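NAD-dependent epimerase/dehydratase (Bacteroides thetaiotaomicron, PDB 3DHN) is of unknown function but probably binds NAD(P)(H) through a Rossmann-type fold, and may act as an oxidoreductase or epimerase. Local coordinates at residues R123-G128 against P136-L141; T94-V99 against N147-E152; S18-E23 against A70-F75; S56-V61 against V99-V104. All coordinates share one frame; numbering follows the deposited sequence.

How the interactions relate
Interaction 3 opens first: helix 14-25 packs against strand 70-73, closing a loop that holds two strands and helix 58-65. Interaction 4 starts inside that loop, at 56-61, and ends beyond it at 99-104, so the two cross; it pairs helix 58-65 with helix 87-101. Interaction 2 starts on the latter helix, shares Val99 with interaction 4 and crosses it in turn, reaching forward to the end of helix 135-149. Interaction 1 lies wholly within the chain between the segments of interaction 2 and folds the loop 123-128 onto the same helix 135-149. Helices 58-65, 87-101 and 135-149 are thus joined side by side, while interaction 3 packs helix 14-25 on the other face of the sheet, at strand 70-73.

Interaction 1 (R123-G128 against P136-L141); sequences RLMDSG and PGVKAL
Met125, a selenomethionine here, meets Val138 and Lys139 on helix 135-149 and provides most of the apolar contact. Its CG lies 4.0 Å from Val138 CG1, the two side chains meeting at a slant, while its SE rests against backbone, 4.1 Å from Lys139 CA. CG stands anti to the carbonyl carbon (chi1 -54°), which aims the side chain at the helix; the bend at chi3 turns CE away from Lys139 and leaves SE over its CA. The same residue also packs on Leu146, a later position of the helix.

Polar bonds do not link the loop to this part of the helix; they brace the loop itself. Leu124 O receives two donors from the same face of its carbonyl plane: Ser127 OG at 3.0 Å, tilted 25° from that plane, and Ser127 N at 3.3 Å. Backbone bonds between Leu124 and Leu116 and between Met125 and Gly114 tie the turn to the preceding chain.

Opposite charges lie near each other without meeting, Asp126 OD1 being 6.4 Å from Lys139 NZ. Attraction between them is therefore probably modest, and the contact probably rests mainly on burial of the Met125 chain against Val138 and the Lys139 backbone.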
loop_
_atom_site.group_PDB
_atom_site.type_symbol
_atom_site.label_atom_id
_atom_site.label_comp_id
_atom_site.label_asym_id
_atom_site.label_seq_id
_atom_site.Cartn_x
_atom_site.Cartn_y
_atom_site.Cartn_z
ATOM N N ARG A 123 -2.140 8.535 18.404
ATOM C CA ARG A 123 -1.611 8.047 17.132
ATOM C C ARG A 123 -0.231 8.655 16.882
ATOM O O ARG A 123 0.074 9.740 17.383
ATOM C CB ARG A 123 -2.574 8.378 15.986
ATOM C CG ARG A 123 -3.969 7.768 16.155
ATOM C CD ARG A 123 -4.887 8.126 14.993
ATOM N NE ARG A 123 -6.288 7.810 15.266
ATOM C CZ ARG A 123 -6.861 6.628 15.045
ATOM N NH1 ARG A 123 -6.157 5.625 14.537
ATOM N NH2 ARG A 123 -8.146 6.448 15.343
ATOM N N LEU A 124 0.604 7.947 16.121
ATOM C CA LEU A 124 1.965 8.394 15.837
ATOM C C LEU A 124 2.062 9.804 15.257
ATOM O O LEU A 124 2.984 10.542 15.579
ATOM C CB LEU A 124 2.665 7.399 14.906
ATOM C CG LEU A 124 4.081 7.770 14.449
ATOM C CD1 LEU A 124 5.047 7.737 15.626
ATOM C CD2 LEU A 124 4.534 6.802 13.362
HETATM N N MSE A 125 1.113 10.178 14.407
HETATM C CA MSE A 125 1.114 11.505 13.796
HETATM C C MSE A 125 1.092 12.636 14.818
HETATM O O MSE A 125 1.776 13.650 14.649
HETATM C CB MSE A 125 -0.123 11.712 12.925
HETATM C CG MSE A 125 -0.387 10.689 11.878
HETATM SE SE MSE A 125 -2.084 11.083 11.054
HETATM C CE MSE A 125 -3.277 10.363 12.389
ATOM N N ASP A 126 0.263 12.468 15.846
ATOM C CA ASP A 126 0.067 13.476 16.879
ATOM C C ASP A 126 1.012 13.376 18.069
ATOM O O ASP A 126 0.837 14.092 19.049
ATOM C CB ASP A 126 -1.375 13.398 17.410
ATOM C CG ASP A 126 -2.427 13.368 16.301
ATOM O OD1 ASP A 126 -2.445 14.284 15.454
ATOM O OD2 ASP A 126 -3.249 12.424 16.282
ATOM N N SER A 127 2.013 12.507 17.987
ATOM C CA SER A 127 2.934 12.309 19.104
ATOM C C SER A 127 4.195 13.166 19.110
ATOM O O SER A 127 4.778 13.412 20.168
ATOM C CB SER A 127 3.351 10.838 19.174
ATOM O OG SER A 127 4.356 10.551 18.212
ATOM N N GLY A 128 4.623 13.600 17.932
ATOM C CA GLY A 128 5.831 14.400 17.840
ATOM C C GLY A 128 7.035 13.531 17.526
ATOM O O GLY A 128 8.160 14.027 17.438
ATOM N N PRO A 136 4.036 16.610 6.991
ATOM C CA PRO A 136 2.935 16.982 6.091
ATOM C C PRO A 136 2.347 15.803 5.307
ATOM O O PRO A 136 1.124 15.624 5.251
ATOM C CB PRO A 136 3.576 18.022 5.175
ATOM C CG PRO A 136 4.593 18.671 6.066
ATOM C CD PRO A 136 5.201 17.494 6.791
ATOM N N GLY A 137 3.217 15.007 4.701
ATOM C CA GLY A 137 2.751 13.862 3.937
ATOM C C GLY A 137 2.176 12.767 4.818
ATOM O O GLY A 137 1.216 12.092 4.450
ATOM N N VAL A 138 2.772 12.581 5.989
ATOM C CA VAL A 138 2.300 11.560 6.916
ATOM C C VAL A 138 0.876 11.880 7.363
ATOM O O VAL A 138 0.029 10.995 7.435
ATOM C CB VAL A 138 3.224 11.466 8.161
ATOM C CG1 VAL A 138 2.592 10.561 9.220
ATOM C CG2 VAL A 138 4.583 10.911 7.756
ATOM N N LYS A 139 0.620 13.151 7.654
ATOM C CA LYS A 139 -0.697 13.588 8.097
ATOM C C LYS A 139 -1.783 13.392 7.044
ATOM O O LYS A 139 -2.911 12.992 7.361
ATOM C CB LYS A 139 -0.665 15.065 8.494
ATOM C CG LYS A 139 0.052 15.372 9.808
ATOM C CD LYS A 139 -0.784 16.346 10.644
ATOM C CE LYS A 139 -0.002 16.948 11.807
ATOM N NZ LYS A 139 0.566 18.288 11.464
ATOM N N ALA A 140 -1.433 13.683 5.792
ATOM C CA ALA A 140 -2.367 13.571 4.680
ATOM C C ALA A 140 -2.778 12.125 4.429
ATOM O O ALA A 140 -3.947 11.840 4.151
ATOM C CB ALA A 140 -1.744 14.168 3.416
ATOM N N LEU A 141 -1.818 11.215 4.528
ATOM C CA LEU A 141 -2.118 9.808 4.306
ATOM C C LEU A 141 -2.977 9.288 5.455
ATOM O O LEU A 141 -3.925 8.530 5.248
ATOM C CB LEU A 141 -0.822 9.009 4.204
ATOM C CG LEU A 141 -0.955 7.516 3.912
ATOM C CD1 LEU A 141 -1.964 7.266 2.799
ATOM C CD2 LEU A 141 0.421 6.983 3.523
#

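Interaction 2 (T94-V99 against N147-E152); sequences TIIDGV and NFLMKE
Ile96 projects from helix 87-101 and brings its CD1 methyl against both Leu149, on helix 135-149, and Glu152, in the turn that follows. Its CG1 branch runs anti to the backbone N (chi1 -172°) and stays extended at chi2, which carries CD1 well out from its own helix. Leu149 arrives from a different direction: its CB bond does not aim at Ile96, but the CD2 branch does, ending 3.7 Å from Ile96 CD1. Leu149 also packs on Trp157 and Phe159 of strand 156-161, and Ile96 touches Phe107 of strand 106-110, so the pair joins the two helices over strands 106-110 and 156-161.

Glu152 approaches Ile96 from the opposite direction. CG is anti to its backbone N (chi1 178°), and a bend at chi2 (67°) turns the carboxylate so that OE2 stands 4.1 Å from Ile96 CD1. That oxygen forms a salt bridge with Lys100, while OE1 accepts from Glu154 N. Asp97 OD1 lies 4.7 Å from Glu152 OE2; the Lys100 ammonium, which also makes a weak, long ion pair with Asp97, probably offsets this approach of like charges.

A type I turn, closed by Glu152 N to Leu149 O at 3.0 Å, brings both residues to the same neighbour. Lys151 NZ reaches back beyond it to Asn147 O at 3.2 Å. The chemistry is thus of two layers: a buried methyl contact next to the sheet, bordered by a carboxylate whose charge is met by Lys100.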
loop_
_atom_site.group_PDB
_atom_site.type_symbol
_atom_site.label_atom_id
_atom_site.label_comp_id
_atom_site.label_asym_id
_atom_site.label_seq_id
_atom_site.Cartn_x
_atom_site.Cartn_y
_atom_site.Cartn_z
ATOM N N THR A 94 -9.430 10.167 -6.059
ATOM C CA THR A 94 -9.627 9.899 -7.483
ATOM C C THR A 94 -9.288 8.452 -7.828
ATOM O O THR A 94 -9.946 7.830 -8.656
ATOM C CB THR A 94 -8.756 10.834 -8.356
ATOM O OG1 THR A 94 -9.126 12.197 -8.113
ATOM C CG2 THR A 94 -8.948 10.523 -9.836
ATOM N N ILE A 95 -8.256 7.920 -7.185
ATOM C CA ILE A 95 -7.841 6.545 -7.433
ATOM C C ILE A 95 -8.886 5.517 -7.008
ATOM O O ILE A 95 -9.282 4.665 -7.808
ATOM C CB ILE A 95 -6.503 6.234 -6.720
ATOM C CG1 ILE A 95 -5.378 7.039 -7.379
ATOM C CG2 ILE A 95 -6.199 4.741 -6.796
ATOM C CD1 ILE A 95 -4.039 6.970 -6.641
ATOM N N ILE A 96 -9.337 5.590 -5.760
ATOM C CA ILE A 96 -10.320 4.624 -5.274
ATOM C C ILE A 96 -11.651 4.771 -6.002
ATOM O O ILE A 96 -12.339 3.783 -6.256
ATOM C CB ILE A 96 -10.538 4.743 -3.739
ATOM C CG1 ILE A 96 -11.419 3.585 -3.257
ATOM C CG2 ILE A 96 -11.183 6.077 -3.393
ATOM C CD1 ILE A 96 -11.388 3.366 -1.752
ATOM N N ASP A 97 -12.010 6.000 -6.351
ATOM C CA ASP A 97 -13.255 6.218 -7.071
ATOM C C ASP A 97 -13.113 5.725 -8.510
ATOM O O ASP A 97 -14.086 5.294 -9.129
ATOM C CB ASP A 97 -13.650 7.693 -7.033
ATOM C CG ASP A 97 -14.040 8.146 -5.638
ATOM O OD1 ASP A 97 -14.520 7.299 -4.850
ATOM O OD2 ASP A 97 -13.885 9.342 -5.329
ATOM N N GLY A 98 -11.893 5.768 -9.037
ATOM C CA GLY A 98 -11.680 5.290 -10.394
ATOM C C GLY A 98 -11.785 3.779 -10.395
ATOM O O GLY A 98 -12.296 3.179 -11.341
ATOM N N VAL A 99 -11.296 3.161 -9.323
ATOM C CA VAL A 99 -11.338 1.710 -9.181
ATOM C C VAL A 99 -12.779 1.209 -9.006
ATOM O O VAL A 99 -13.149 0.158 -9.538
ATOM C CB VAL A 99 -10.482 1.251 -7.977
ATOM C CG1 VAL A 99 -10.665 -0.227 -7.741
ATOM C CG2 VAL A 99 -9.010 1.555 -8.241
ATOM N N ASN A 147 -10.649 9.853 7.605
ATOM C CA ASN A 147 -11.822 10.616 7.191
ATOM C C ASN A 147 -12.519 10.177 5.909
ATOM O O ASN A 147 -13.602 10.673 5.598
ATOM C CB ASN A 147 -11.461 12.104 7.102
ATOM C CG ASN A 147 -10.928 12.662 8.424
ATOM O OD1 ASN A 147 -11.474 12.389 9.497
ATOM N ND2 ASN A 147 -9.867 13.459 8.345
ATOM N N PHE A 148 -11.912 9.259 5.163
ATOM C CA PHE A 148 -12.532 8.782 3.936
ATOM C C PHE A 148 -12.692 7.268 3.876
ATOM O O PHE A 148 -13.802 6.771 3.684
ATOM C CB PHE A 148 -11.754 9.261 2.706
ATOM C CG PHE A 148 -11.871 10.738 2.455
ATOM C CD1 PHE A 148 -10.966 11.629 3.026
ATOM C CD2 PHE A 148 -12.901 11.241 1.663
ATOM C CE1 PHE A 148 -11.081 13.003 2.811
ATOM C CE2 PHE A 148 -13.027 12.617 1.438
ATOM C CZ PHE A 148 -12.116 13.498 2.012
ATOM N N LEU A 149 -11.598 6.534 4.044
ATOM C CA LEU A 149 -11.676 5.079 3.985
ATOM C C LEU A 149 -12.601 4.485 5.033
ATOM O O LEU A 149 -13.347 3.551 4.748
ATOM C CB LEU A 149 -10.285 4.449 4.117
ATOM C CG LEU A 149 -9.418 4.433 2.850
ATOM C CD1 LEU A 149 -8.162 3.609 3.111
ATOM C CD2 LEU A 149 -10.200 3.831 1.683
HETATM N N MSE A 150 -12.566 5.034 6.242
HETATM C CA MSE A 150 -13.398 4.524 7.324
HETATM C C MSE A 150 -14.898 4.600 7.078
HETATM O O MSE A 150 -15.671 3.989 7.809
HETATM C CB MSE A 150 -13.057 5.231 8.639
HETATM C CG MSE A 150 -11.793 4.714 9.308
HETATM SE SE MSE A 150 -11.878 2.803 9.692
HETATM C CE MSE A 150 -12.741 2.864 11.430
ATOM N N LYS A 151 -15.314 5.331 6.050
ATOM C CA LYS A 151 -16.737 5.452 5.748
ATOM C C LYS A 151 -17.132 4.747 4.456
ATOM O O LYS A 151 -18.308 4.697 4.113
ATOM C CB LYS A 151 -17.128 6.928 5.662
ATOM C CG LYS A 151 -17.018 7.663 6.987
ATOM C CD LYS A 151 -17.222 9.155 6.796
ATOM C CE LYS A 151 -16.682 9.931 7.980
ATOM N NZ LYS A 151 -16.133 11.232 7.522
ATOM N N GLU A 152 -16.149 4.207 3.745
ATOM C CA GLU A 152 -16.382 3.516 2.483
ATOM C C GLU A 152 -16.968 2.115 2.670
ATOM O O GLU A 152 -16.419 1.294 3.411
ATOM C CB GLU A 152 -15.066 3.423 1.714
ATOM C CG GLU A 152 -15.145 2.689 0.389
ATOM C CD GLU A 152 -15.983 3.428 -0.636
ATOM O OE1 GLU A 152 -17.229 3.331 -0.576
ATOM O OE2 GLU A 152 -15.389 4.119 -1.493
#

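Interaction 3 (S18-E23 against A70-F75); sequences SALLNE and AVISAF
Leu20, on helix 14-25, buries more surface here than any other residue and does so mainly through one methyl. Its CD1 lies 4.0 Å from Ala74 CB and 4.5 Å from Ile72 CG2, thus bridging two residues on the same face of the strand 70-73 and its continuation. The side chain leaves the helix with CG anti to the carbonyl carbon (chi1 -71°) and remains extended at chi2, so that CD1 is carried toward the sheet. Around it, Leu9 of strand 6-10, Val110 of strand 106-110 and Met201 of helix 194-206 complete the apolar surroundings.

Ile72 belongs to the strand proper, hydrogen-bonded through its backbone to Val8 and Ile10, and contributes the CG2 branch, which is anti to its backbone N. Ala74 comes just after the strand; its CA and that of Leu20 are the nearest pair of the two segments, 8.6 Å apart. Between Ile72 and Ala74, Ser73 turns the other way, touching Ile95 of helix 87-101 on the opposite face of the sheet.

This is helix-on-sheet packing of a Rossmann fold. Helix 14-25 begins within the glycine-rich segment after strand 6-10, which in relatives binds the dinucleotide phosphates, and the same arrangement is probable here. The contact itself contains carbon against carbon alone, at moderate distances. It implies a purely apolar joint, set by the fit of one leucine methyl against the small side chain of Ala74 and the branched one of Ile72.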
loop_
_atom_site.group_PDB
_atom_site.type_symbol
_atom_site.label_atom_id
_atom_site.label_comp_id
_atom_site.label_asym_id
_atom_site.label_seq_id
_atom_site.Cartn_x
_atom_site.Cartn_y
_atom_site.Cartn_z
ATOM N N SER A 18 8.233 -1.431 -6.621
ATOM C CA SER A 18 9.053 -2.420 -7.308
ATOM C C SER A 18 9.024 -3.747 -6.554
ATOM O O SER A 18 8.942 -4.808 -7.166
ATOM C CB SER A 18 10.500 -1.925 -7.429
ATOM O OG SER A 18 10.541 -0.674 -8.103
ATOM N N ALA A 19 9.092 -3.686 -5.226
ATOM C CA ALA A 19 9.058 -4.897 -4.408
ATOM C C ALA A 19 7.738 -5.657 -4.603
ATOM O O ALA A 19 7.722 -6.892 -4.605
ATOM C CB ALA A 19 9.238 -4.541 -2.933
ATOM N N LEU A 20 6.639 -4.915 -4.767
ATOM C CA LEU A 20 5.319 -5.515 -4.973
ATOM C C LEU A 20 5.218 -6.128 -6.374
ATOM O O LEU A 20 4.627 -7.187 -6.566
ATOM C CB LEU A 20 4.228 -4.451 -4.799
ATOM C CG LEU A 20 3.977 -3.955 -3.371
ATOM C CD1 LEU A 20 3.189 -2.646 -3.394
ATOM C CD2 LEU A 20 3.237 -5.027 -2.588
ATOM N N LEU A 21 5.811 -5.443 -7.346
ATOM C CA LEU A 21 5.804 -5.890 -8.731
ATOM C C LEU A 21 6.480 -7.250 -8.891
ATOM O O LEU A 21 5.913 -8.166 -9.485
ATOM C CB LEU A 21 6.498 -4.846 -9.611
ATOM C CG LEU A 21 6.522 -5.073 -11.125
ATOM C CD1 LEU A 21 5.114 -5.333 -11.638
ATOM C CD2 LEU A 21 7.120 -3.842 -11.802
ATOM N N ASN A 22 7.685 -7.377 -8.347
ATOM C CA ASN A 22 8.451 -8.619 -8.426
ATOM C C ASN A 22 7.823 -9.759 -7.622
ATOM O O ASN A 22 7.786 -10.910 -8.084
ATOM C CB ASN A 22 9.887 -8.371 -7.952
ATOM C CG ASN A 22 10.651 -7.438 -8.878
ATOM O OD1 ASN A 22 11.218 -6.430 -8.449
ATOM N ND2 ASN A 22 10.666 -7.771 -10.161
ATOM N N GLU A 23 7.333 -9.449 -6.425
ATOM C CA GLU A 23 6.704 -10.456 -5.574
ATOM C C GLU A 23 5.448 -11.051 -6.218
ATOM O O GLU A 23 5.192 -12.247 -6.100
ATOM C CB GLU A 23 6.352 -9.847 -4.217
ATOM C CG GLU A 23 5.619 -10.773 -3.257
ATOM C CD GLU A 23 6.507 -11.835 -2.643
ATOM O OE1 GLU A 23 7.727 -11.605 -2.537
ATOM O OE2 GLU A 23 5.982 -12.896 -2.240
ATOM N N ALA A 70 -8.542 -7.531 -9.065
ATOM C CA ALA A 70 -8.227 -6.681 -7.915
ATOM C C ALA A 70 -7.199 -5.623 -8.302
ATOM O O ALA A 70 -6.468 -5.771 -9.294
ATOM C CB ALA A 70 -7.687 -7.524 -6.755
ATOM N N VAL A 71 -7.151 -4.554 -7.515
ATOM C CA VAL A 71 -6.216 -3.463 -7.754
ATOM C C VAL A 71 -5.447 -3.129 -6.480
ATOM O O VAL A 71 -6.026 -3.044 -5.399
ATOM C CB VAL A 71 -6.948 -2.177 -8.219
ATOM C CG1 VAL A 71 -5.981 -0.984 -8.220
ATOM C CG2 VAL A 71 -7.525 -2.378 -9.612
ATOM N N ILE A 72 -4.135 -2.958 -6.618
ATOM C CA ILE A 72 -3.276 -2.586 -5.507
ATOM C C ILE A 72 -2.664 -1.248 -5.898
ATOM O O ILE A 72 -2.156 -1.096 -7.013
ATOM C CB ILE A 72 -2.113 -3.582 -5.299
ATOM C CG1 ILE A 72 -2.650 -4.974 -4.972
ATOM C CG2 ILE A 72 -1.192 -3.077 -4.183
ATOM C CD1 ILE A 72 -1.565 -6.051 -4.953
ATOM N N SER A 73 -2.720 -0.272 -4.996
ATOM C CA SER A 73 -2.139 1.030 -5.281
ATOM C C SER A 73 -0.995 1.370 -4.331
ATOM O O SER A 73 -1.167 1.350 -3.106
ATOM C CB SER A 73 -3.200 2.128 -5.201
ATOM O OG SER A 73 -2.599 3.406 -5.372
ATOM N N ALA A 74 0.166 1.677 -4.905
ATOM C CA ALA A 74 1.355 2.056 -4.142
ATOM C C ALA A 74 1.726 3.516 -4.442
ATOM O O ALA A 74 2.887 3.915 -4.313
ATOM C CB ALA A 74 2.523 1.134 -4.492
ATOM N N PHE A 75 0.732 4.306 -4.840
ATOM C CA PHE A 75 0.933 5.713 -5.164
ATOM C C PHE A 75 1.512 6.556 -4.028
ATOM O O PHE A 75 1.067 6.481 -2.880
ATOM C CB PHE A 75 -0.387 6.351 -5.605
ATOM C CG PHE A 75 -0.316 7.848 -5.758
ATOM C CD1 PHE A 75 0.253 8.421 -6.889
ATOM C CD2 PHE A 75 -0.766 8.682 -4.738
ATOM C CE1 PHE A 75 0.381 9.811 -7.004
ATOM C CE2 PHE A 75 -0.647 10.071 -4.840
ATOM C CZ PHE A 75 -0.070 10.638 -5.976
#

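Interaction 4 (S56-V61 against V99-V104); sequences SSLDEV and VKKAGV
Val61 and Val99 join helices 58-65 and 87-101, two successive crossover helices of the Rossmann fold that flank strand 70-73 in the chain. Their apolar contact is lopsided: Val61 CG1, anti to its own backbone N (chi1 174°), reaches the backbone of the other helix and sits 4.1 Å from Val99 N. The side chain of Val99 points away from helix 58-65, and its CG2 comes no nearer to Val61 CG1 than 4.5 Å.

Towards the outside, the aliphatic part of a lysine takes over. Lys101 extends at chi1 and chi2 and then bends at chi3 (-70°), setting its CE 4.3 Å from Leu58 CD2. Leu58 also packs on Thr94 and Asp97, about two turns and one turn before Lys101 on helix 87-101.

Hydrogen bonds shape the ends of the two helices. At Gly103 the chain leaves helix 87-101 in a Schellman motif with positive phi, and Gly103 N bonds to Lys100 O at 3.0 Å. The start of helix 58-65 is N-capped by Ser57, whose OG accepts from Glu60 N at 3.2 Å with an N-H...O angle of 154°.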
loop_
_atom_site.group_PDB
_atom_site.type_symbol
_atom_site.label_atom_id
_atom_site.label_comp_id
_atom_site.label_asym_id
_atom_site.label_seq_id
_atom_site.Cartn_x
_atom_site.Cartn_y
_atom_site.Cartn_z
ATOM N N SER A 56 -4.259 11.286 -11.570
ATOM C CA SER A 56 -5.119 12.370 -11.095
ATOM C C SER A 56 -6.404 12.476 -11.924
ATOM O O SER A 56 -7.302 13.260 -11.606
ATOM C CB SER A 56 -4.370 13.709 -11.134
ATOM O OG SER A 56 -4.270 14.219 -12.453
ATOM N N SER A 57 -6.485 11.676 -12.983
ATOM C CA SER A 57 -7.640 11.652 -13.876
ATOM C C SER A 57 -8.545 10.454 -13.606
ATOM O O SER A 57 -8.142 9.305 -13.801
ATOM C CB SER A 57 -7.169 11.610 -15.332
ATOM O OG SER A 57 -8.199 11.139 -16.182
ATOM N N LEU A 58 -9.770 10.729 -13.170
ATOM C CA LEU A 58 -10.738 9.682 -12.861
ATOM C C LEU A 58 -10.959 8.751 -14.044
ATOM O O LEU A 58 -10.930 7.531 -13.897
ATOM C CB LEU A 58 -12.077 10.305 -12.445
ATOM C CG LEU A 58 -13.242 9.354 -12.135
ATOM C CD1 LEU A 58 -12.990 8.634 -10.819
ATOM C CD2 LEU A 58 -14.538 10.149 -12.060
ATOM N N ASP A 59 -11.165 9.332 -15.222
ATOM C CA ASP A 59 -11.404 8.533 -16.420
ATOM C C ASP A 59 -10.240 7.635 -16.803
ATOM O O ASP A 59 -10.451 6.533 -17.309
ATOM C CB ASP A 59 -11.770 9.436 -17.601
ATOM C CG ASP A 59 -12.991 10.294 -17.321
ATOM O OD1 ASP A 59 -13.855 9.861 -16.526
ATOM O OD2 ASP A 59 -13.093 11.396 -17.903
ATOM N N GLU A 60 -9.011 8.092 -16.570
ATOM C CA GLU A 60 -7.845 7.280 -16.906
ATOM C C GLU A 60 -7.655 6.127 -15.915
ATOM O O GLU A 60 -7.295 5.017 -16.313
ATOM C CB GLU A 60 -6.586 8.153 -16.985
ATOM C CG GLU A 60 -6.527 9.003 -18.255
ATOM C CD GLU A 60 -5.219 9.760 -18.401
ATOM O OE1 GLU A 60 -4.150 9.110 -18.380
ATOM O OE2 GLU A 60 -5.262 11.001 -18.545
ATOM N N VAL A 61 -7.907 6.382 -14.635
ATOM C CA VAL A 61 -7.787 5.331 -13.628
ATOM C C VAL A 61 -8.861 4.266 -13.875
ATOM O O VAL A 61 -8.595 3.067 -13.782
ATOM C CB VAL A 61 -7.972 5.884 -12.199
ATOM C CG1 VAL A 61 -7.987 4.729 -11.194
ATOM C CG2 VAL A 61 -6.848 6.861 -11.868
ATOM N N VAL A 99 -11.296 3.161 -9.323
ATOM C CA VAL A 99 -11.338 1.710 -9.181
ATOM C C VAL A 99 -12.779 1.209 -9.006
ATOM O O VAL A 99 -13.149 0.158 -9.538
ATOM C CB VAL A 99 -10.482 1.251 -7.977
ATOM C CG1 VAL A 99 -10.665 -0.227 -7.741
ATOM C CG2 VAL A 99 -9.010 1.555 -8.241
ATOM N N LYS A 100 -13.589 1.960 -8.267
ATOM C CA LYS A 100 -14.984 1.570 -8.054
ATOM C C LYS A 100 -15.789 1.707 -9.349
ATOM O O LYS A 100 -16.594 0.842 -9.684
ATOM C CB LYS A 100 -15.628 2.434 -6.961
ATOM C CG LYS A 100 -15.182 2.088 -5.547
ATOM C CD LYS A 100 -15.992 2.846 -4.498
ATOM C CE LYS A 100 -15.800 4.353 -4.626
ATOM N NZ LYS A 100 -16.507 5.121 -3.562
ATOM N N LYS A 101 -15.555 2.789 -10.082
ATOM C CA LYS A 101 -16.284 3.020 -11.320
ATOM C C LYS A 101 -15.951 1.984 -12.387
ATOM O O LYS A 101 -16.701 1.820 -13.347
ATOM C CB LYS A 101 -16.007 4.437 -11.835
ATOM C CG LYS A 101 -16.756 4.794 -13.112
ATOM C CD LYS A 101 -16.699 6.288 -13.385
ATOM C CE LYS A 101 -17.540 7.058 -12.368
ATOM N NZ LYS A 101 -18.983 6.655 -12.413
ATOM N N ALA A 102 -14.839 1.274 -12.209
ATOM C CA ALA A 102 -14.420 0.251 -13.159
ATOM C C ALA A 102 -15.094 -1.087 -12.867
ATOM O O ALA A 102 -15.055 -2.006 -13.687
ATOM C CB ALA A 102 -12.906 0.090 -13.123
ATOM N N GLY A 103 -15.693 -1.200 -11.686
ATOM C CA GLY A 103 -16.380 -2.430 -11.329
ATOM C C GLY A 103 -15.621 -3.468 -10.520
ATOM O O GLY A 103 -16.147 -4.560 -10.286
ATOM N N VAL A 104 -14.404 -3.155 -10.077
ATOM C CA VAL A 104 -13.636 -4.130 -9.296
ATOM C C VAL A 104 -14.114 -4.109 -7.843
ATOM O O VAL A 104 -14.448 -3.055 -7.293
ATOM C CB VAL A 104 -12.114 -3.852 -9.359
ATOM C CG1 VAL A 104 -11.740 -3.257 -10.722
ATOM C CG2 VAL A 104 -11.694 -2.964 -8.229
#